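PDB 2WB7: PT26-6P from Thermococcus sp., which is of unknown function, encoded by a family of euryarchaeal mobile elements, and has regions assigned to immunoglobulin-like and helical families in one elongated chain. Local coordinates for residues T350-Y362 with P372-L384. Sequence-based numbering, arbitrary orientation.
Sequences TLDYHALGLVYAY and PIWLAAEPMISVL
Tyr353 and Val383 meet beyond the end of strand 370-379, where the chain has left the strand but still runs beside strand 350-364: CG2 of Val383 packs 3.9 Å from CB of Tyr353, while the tyrosine hydroxyl turns off to Arg312. Next comes a polar clasp. His354 donates from ND1 to OE2 of Glu378 over 2.8 Å, reaching the syn side of the carboxylate but 27° out of its plane, with the two flat groups 62° apart. Glu378 gets there by a stretched chain, and its other oxygen, OE1, is hydrogen-bonded to the hydroxyl of Tyr152, while NE2 of His354 meets Asp502; the buried imidazole thus has both nitrogens engaged. Ala355 CB lies against the ring of Pro379, 3.9 Å from its CG. From Gly357 onward the antiparallel hairpin is regular: the hydrogen-bonded pairs Gly357-Ala377, Val359-Leu375 and Ala361-Ile373 alternate with non-hydrogen-bonded ones. In one of the latter, Leu358 brings CD2 to within 3.5 Å of CB of Ala376. Tyr360, with CG anti to the backbone N (chi1 177°), runs alongside Pro372, its OH 3.5 Å from the proline CB and 3.0 Å from the OH of Tyr362, to which it is hydrogen-bonded. Tyr362 also meets Pro372, CE1 to CB 4.0 Å. A leucine at Tyr360 would probably leave the Tyr362 hydroxyl without this partner and take away the ring that runs alongside Pro372. In a region assigned to an immunoglobulin-like family, this hairpin lies inside an antiparallel sheet, strand 301-314 flanking one arm and strand 253-261 the other. Helix 135-144 packs over Leu358 and Tyr360, and at the far end Gln505 of helix 503-523 touches Asp352 and His354, so the pair spans from one helical neighbour to another.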
loop_
_atom_site.group_PDB
_atom_site.type_symbol
_atom_site.label_atom_id
_atom_site.label_comp_id
_atom_site.label_asym_id
_atom_site.label_seq_id
_atom_site.Cartn_x
_atom_site.Cartn_y
_atom_site.Cartn_z
ATOM N N THR A 350 14.379 -20.962 13.330
ATOM C CA THR A 350 14.155 -19.823 12.458
ATOM C C THR A 350 13.727 -20.276 11.065
ATOM O O THR A 350 14.413 -21.077 10.428
ATOM C CB THR A 350 15.429 -18.967 12.364
ATOM O OG1 THR A 350 15.724 -18.416 13.659
ATOM C CG2 THR A 350 15.258 -17.849 11.351
ATOM N N LEU A 351 12.592 -19.770 10.593
ATOM C CA LEU A 351 12.121 -20.080 9.241
ATOM C C LEU A 351 12.532 -19.009 8.229
ATOM O O LEU A 351 13.136 -19.306 7.199
ATOM C CB LEU A 351 10.599 -20.211 9.220
ATOM C CG LEU A 351 10.016 -20.555 7.840
ATOM C CD1 LEU A 351 10.346 -21.989 7.468
ATOM C CD2 LEU A 351 8.525 -20.335 7.771
ATOM N N ASP A 352 12.173 -17.761 8.522
ATOM C CA ASP A 352 12.522 -16.639 7.673
ATOM C C ASP A 352 12.195 -15.354 8.410
ATOM O O ASP A 352 11.841 -15.390 9.584
ATOM C CB ASP A 352 11.750 -16.706 6.357
ATOM C CG ASP A 352 10.229 -16.557 6.539
ATOM O OD1 ASP A 352 9.473 -17.304 5.883
ATOM O OD2 ASP A 352 9.777 -15.685 7.315
ATOM N N TYR A 353 12.313 -14.225 7.719
ATOM C CA TYR A 353 11.968 -12.934 8.286
ATOM C C TYR A 353 11.036 -12.157 7.348
ATOM O O TYR A 353 11.081 -12.327 6.129
ATOM C CB TYR A 353 13.226 -12.097 8.492
ATOM C CG TYR A 353 14.132 -12.522 9.616
ATOM C CD1 TYR A 353 14.907 -13.670 9.523
ATOM C CD2 TYR A 353 14.253 -11.743 10.750
ATOM C CE1 TYR A 353 15.757 -14.039 10.553
ATOM C CE2 TYR A 353 15.089 -12.100 11.775
ATOM C CZ TYR A 353 15.834 -13.250 11.675
ATOM O OH TYR A 353 16.662 -13.584 12.707
ATOM N N HIS A 354 10.209 -11.293 7.934
ATOM C CA HIS A 354 9.372 -10.363 7.193
ATOM C C HIS A 354 9.775 -8.943 7.579
ATOM O O HIS A 354 10.254 -8.697 8.696
ATOM C CB HIS A 354 7.903 -10.570 7.551
ATOM C CG HIS A 354 7.285 -11.789 6.939
ATOM N ND1 HIS A 354 6.107 -11.744 6.217
ATOM C CD2 HIS A 354 7.676 -13.085 6.947
ATOM C CE1 HIS A 354 5.803 -12.961 5.797
ATOM N NE2 HIS A 354 6.734 -13.794 6.232
ATOM N N ALA A 355 9.594 -8.002 6.658
ATOM C CA ALA A 355 9.859 -6.605 6.958
ATOM C C ALA A 355 8.509 -5.927 7.012
ATOM O O ALA A 355 7.627 -6.251 6.213
ATOM C CB ALA A 355 10.740 -5.977 5.883
ATOM N N LEU A 356 8.334 -5.010 7.964
ATOM C CA LEU A 356 7.085 -4.271 8.088
ATOM C C LEU A 356 7.340 -2.841 8.531
ATOM O O LEU A 356 8.273 -2.563 9.283
ATOM C CB LEU A 356 6.166 -4.951 9.091
ATOM C CG LEU A 356 4.768 -4.377 9.298
ATOM C CD1 LEU A 356 3.845 -4.791 8.186
ATOM C CD2 LEU A 356 4.212 -4.867 10.615
ATOM N N GLY A 357 6.502 -1.928 8.047
ATOM C CA GLY A 357 6.536 -0.541 8.494
ATOM C C GLY A 357 5.165 -0.114 8.964
ATOM O O GLY A 357 4.162 -0.292 8.256
ATOM N N LEU A 358 5.116 0.433 10.169
ATOM C CA LEU A 358 3.898 0.979 10.725
ATOM C C LEU A 358 4.071 2.468 11.030
ATOM O O LEU A 358 5.032 2.878 11.684
ATOM C CB LEU A 358 3.532 0.222 11.999
ATOM C CG LEU A 358 3.388 -1.303 11.915
ATOM C CD1 LEU A 358 2.988 -1.835 13.267
ATOM C CD2 LEU A 358 2.369 -1.729 10.886
ATOM N N VAL A 359 3.126 3.273 10.549
ATOM C CA VAL A 359 3.065 4.698 10.870
ATOM C C VAL A 359 1.695 5.079 11.410
ATOM O O VAL A 359 0.654 4.578 10.962
ATOM C CB VAL A 359 3.359 5.567 9.649
ATOM C CG1 VAL A 359 3.571 7.010 10.071
ATOM C CG2 VAL A 359 4.593 5.041 8.943
ATOM N N TYR A 360 1.714 5.981 12.378
ATOM C CA TYR A 360 0.521 6.442 13.053
ATOM C C TYR A 360 0.607 7.955 13.109
ATOM O O TYR A 360 1.596 8.497 13.602
ATOM C CB TYR A 360 0.501 5.868 14.464
ATOM C CG TYR A 360 -0.640 6.319 15.334
ATOM C CD1 TYR A 360 -1.869 5.674 15.290
ATOM C CD2 TYR A 360 -0.476 7.362 16.232
ATOM C CE1 TYR A 360 -2.921 6.077 16.103
ATOM C CE2 TYR A 360 -1.521 7.779 17.053
ATOM C CZ TYR A 360 -2.739 7.133 16.983
ATOM O OH TYR A 360 -3.769 7.543 17.805
ATOM N N ALA A 361 -0.409 8.644 12.593
ATOM C CA ALA A 361 -0.405 10.110 12.634
ATOM C C ALA A 361 -1.795 10.700 12.880
ATOM O O ALA A 361 -2.782 9.973 12.976
ATOM C CB ALA A 361 0.230 10.690 11.373
ATOM N N TYR A 362 -1.849 12.021 13.003
ATOM C CA TYR A 362 -3.097 12.730 13.190
ATOM C C TYR A 362 -3.313 13.713 12.065
ATOM O O TYR A 362 -2.410 14.464 11.692
ATOM C CB TYR A 362 -3.082 13.500 14.503
ATOM C CG TYR A 362 -3.057 12.615 15.723
ATOM C CD1 TYR A 362 -4.231 12.123 16.262
ATOM C CD2 TYR A 362 -1.855 12.270 16.338
ATOM C CE1 TYR A 362 -4.218 11.307 17.381
ATOM C CE2 TYR A 362 -1.837 11.452 17.454
ATOM C CZ TYR A 362 -3.023 10.979 17.969
ATOM O OH TYR A 362 -3.013 10.167 19.072
ATOM N N PRO A 372 -6.987 10.287 14.105
ATOM C CA PRO A 372 -5.841 9.376 14.041
ATOM C C PRO A 372 -5.858 8.506 12.783
ATOM O O PRO A 372 -6.887 7.903 12.469
ATOM C CB PRO A 372 -6.028 8.487 15.278
ATOM C CG PRO A 372 -7.252 9.010 15.993
ATOM C CD PRO A 372 -8.037 9.771 14.991
ATOM N N ILE A 373 -4.743 8.438 12.065
ATOM C CA ILE A 373 -4.659 7.537 10.927
ATOM C C ILE A 373 -3.422 6.665 11.050
ATOM O O ILE A 373 -2.443 7.049 11.717
ATOM C CB ILE A 373 -4.605 8.286 9.602
ATOM C CG1 ILE A 373 -3.560 9.394 9.673
ATOM C CG2 ILE A 373 -5.975 8.855 9.266
ATOM C CD1 ILE A 373 -3.352 10.081 8.366
ATOM N N TRP A 374 -3.469 5.488 10.426
ATOM C CA TRP A 374 -2.350 4.578 10.453
ATOM C C TRP A 374 -2.113 3.987 9.078
ATOM O O TRP A 374 -3.033 3.902 8.256
ATOM C CB TRP A 374 -2.592 3.458 11.468
ATOM C CG TRP A 374 -3.735 2.553 11.117
ATOM C CD1 TRP A 374 -5.041 2.733 11.437
ATOM C CD2 TRP A 374 -3.666 1.336 10.365
ATOM N NE1 TRP A 374 -5.792 1.692 10.947
ATOM C CE2 TRP A 374 -4.972 0.824 10.282
ATOM C CE3 TRP A 374 -2.625 0.633 9.747
ATOM C CZ2 TRP A 374 -5.272 -0.354 9.613
ATOM C CZ3 TRP A 374 -2.926 -0.547 9.081
ATOM C CH2 TRP A 374 -4.238 -1.027 9.024
ATOM N N LEU A 375 -0.867 3.591 8.834
ATOM C CA LEU A 375 -0.510 2.861 7.622
ATOM C C LEU A 375 0.404 1.684 7.958
ATOM O O LEU A 375 1.274 1.767 8.848
ATOM C CB LEU A 375 0.173 3.769 6.604
ATOM C CG LEU A 375 0.426 3.134 5.230
ATOM C CD1 LEU A 375 -0.848 3.008 4.457
ATOM C CD2 LEU A 375 1.396 3.983 4.437
ATOM N N ALA A 376 0.182 0.579 7.260
ATOM C CA ALA A 376 1.063 -0.566 7.359
ATOM C C ALA A 376 1.505 -0.878 5.946
ATOM O O ALA A 376 0.692 -0.868 5.020
ATOM C CB ALA A 376 0.339 -1.762 7.978
ATOM N N ALA A 377 2.792 -1.127 5.772
ATOM C CA ALA A 377 3.312 -1.421 4.450
ATOM C C ALA A 377 4.370 -2.476 4.623
ATOM O O ALA A 377 5.315 -2.298 5.400
ATOM C CB ALA A 377 3.908 -0.175 3.806
ATOM N N GLU A 378 4.198 -3.588 3.922
ATOM C CA GLU A 378 5.139 -4.686 4.031
ATOM C C GLU A 378 5.857 -4.914 2.698
ATOM O O GLU A 378 5.231 -5.282 1.704
ATOM C CB GLU A 378 4.436 -5.952 4.519
ATOM C CG GLU A 378 5.270 -7.197 4.351
ATOM C CD GLU A 378 4.622 -8.454 4.918
ATOM O OE1 GLU A 378 3.510 -8.363 5.477
ATOM O OE2 GLU A 378 5.239 -9.536 4.809
ATOM N N PRO A 379 7.175 -4.664 2.673
ATOM C CA PRO A 379 7.979 -4.890 1.479
ATOM C C PRO A 379 7.893 -6.350 1.111
ATOM O O PRO A 379 8.088 -7.208 1.972
ATOM C CB PRO A 379 9.398 -4.561 1.944
ATOM C CG PRO A 379 9.221 -3.657 3.106
ATOM C CD PRO A 379 7.969 -4.120 3.785
HETATM N N MSE A 380 7.579 -6.637 -0.146
HETATM C CA MSE A 380 7.333 -8.008 -0.566
HETATM C C MSE A 380 8.652 -8.744 -0.766
HETATM O O MSE A 380 8.985 -9.176 -1.869
HETATM C CB MSE A 380 6.491 -7.999 -1.832
HETATM C CG MSE A 380 5.098 -7.431 -1.608
HETATM SE SE MSE A 380 4.086 -8.630 -0.505
HETATM C CE MSE A 380 3.584 -9.732 -1.996
ATOM N N ILE A 381 9.428 -8.845 0.307
ATOM C CA ILE A 381 10.738 -9.460 0.221
ATOM C C ILE A 381 10.594 -10.948 0.467
ATOM O O ILE A 381 9.508 -11.443 0.765
ATOM C CB ILE A 381 11.745 -8.854 1.236
ATOM C CG1 ILE A 381 11.213 -8.929 2.672
ATOM C CG2 ILE A 381 12.065 -7.424 0.888
ATOM C CD1 ILE A 381 11.843 -10.046 3.541
ATOM N N SER A 382 11.688 -11.669 0.318
ATOM C CA SER A 382 11.723 -13.051 0.748
ATOM C C SER A 382 13.125 -13.342 1.258
ATOM O O SER A 382 14.117 -12.931 0.642
ATOM C CB SER A 382 11.395 -13.981 -0.402
ATOM O OG SER A 382 11.670 -15.318 -0.022
ATOM N N VAL A 383 13.212 -14.025 2.390
ATOM C CA VAL A 383 14.513 -14.387 2.911
ATOM C C VAL A 383 14.799 -15.827 2.557
ATOM O O VAL A 383 14.058 -16.712 2.940
ATOM C CB VAL A 383 14.592 -14.192 4.399
ATOM C CG1 VAL A 383 15.950 -14.627 4.877
ATOM C CG2 VAL A 383 14.311 -12.718 4.753
ATOM N N LEU A 384 15.855 -16.055 1.794
ATOM C CA LEU A 384 16.192 -17.402 1.326
ATOM C C LEU A 384 17.141 -18.105 2.286
ATOM O O LEU A 384 17.857 -17.456 3.060
ATOM C CB LEU A 384 16.840 -17.345 -0.058
ATOM C CG LEU A 384 16.016 -16.670 -1.146
ATOM C CD1 LEU A 384 16.881 -16.379 -2.313
ATOM C CD2 LEU A 384 14.868 -17.546 -1.558
#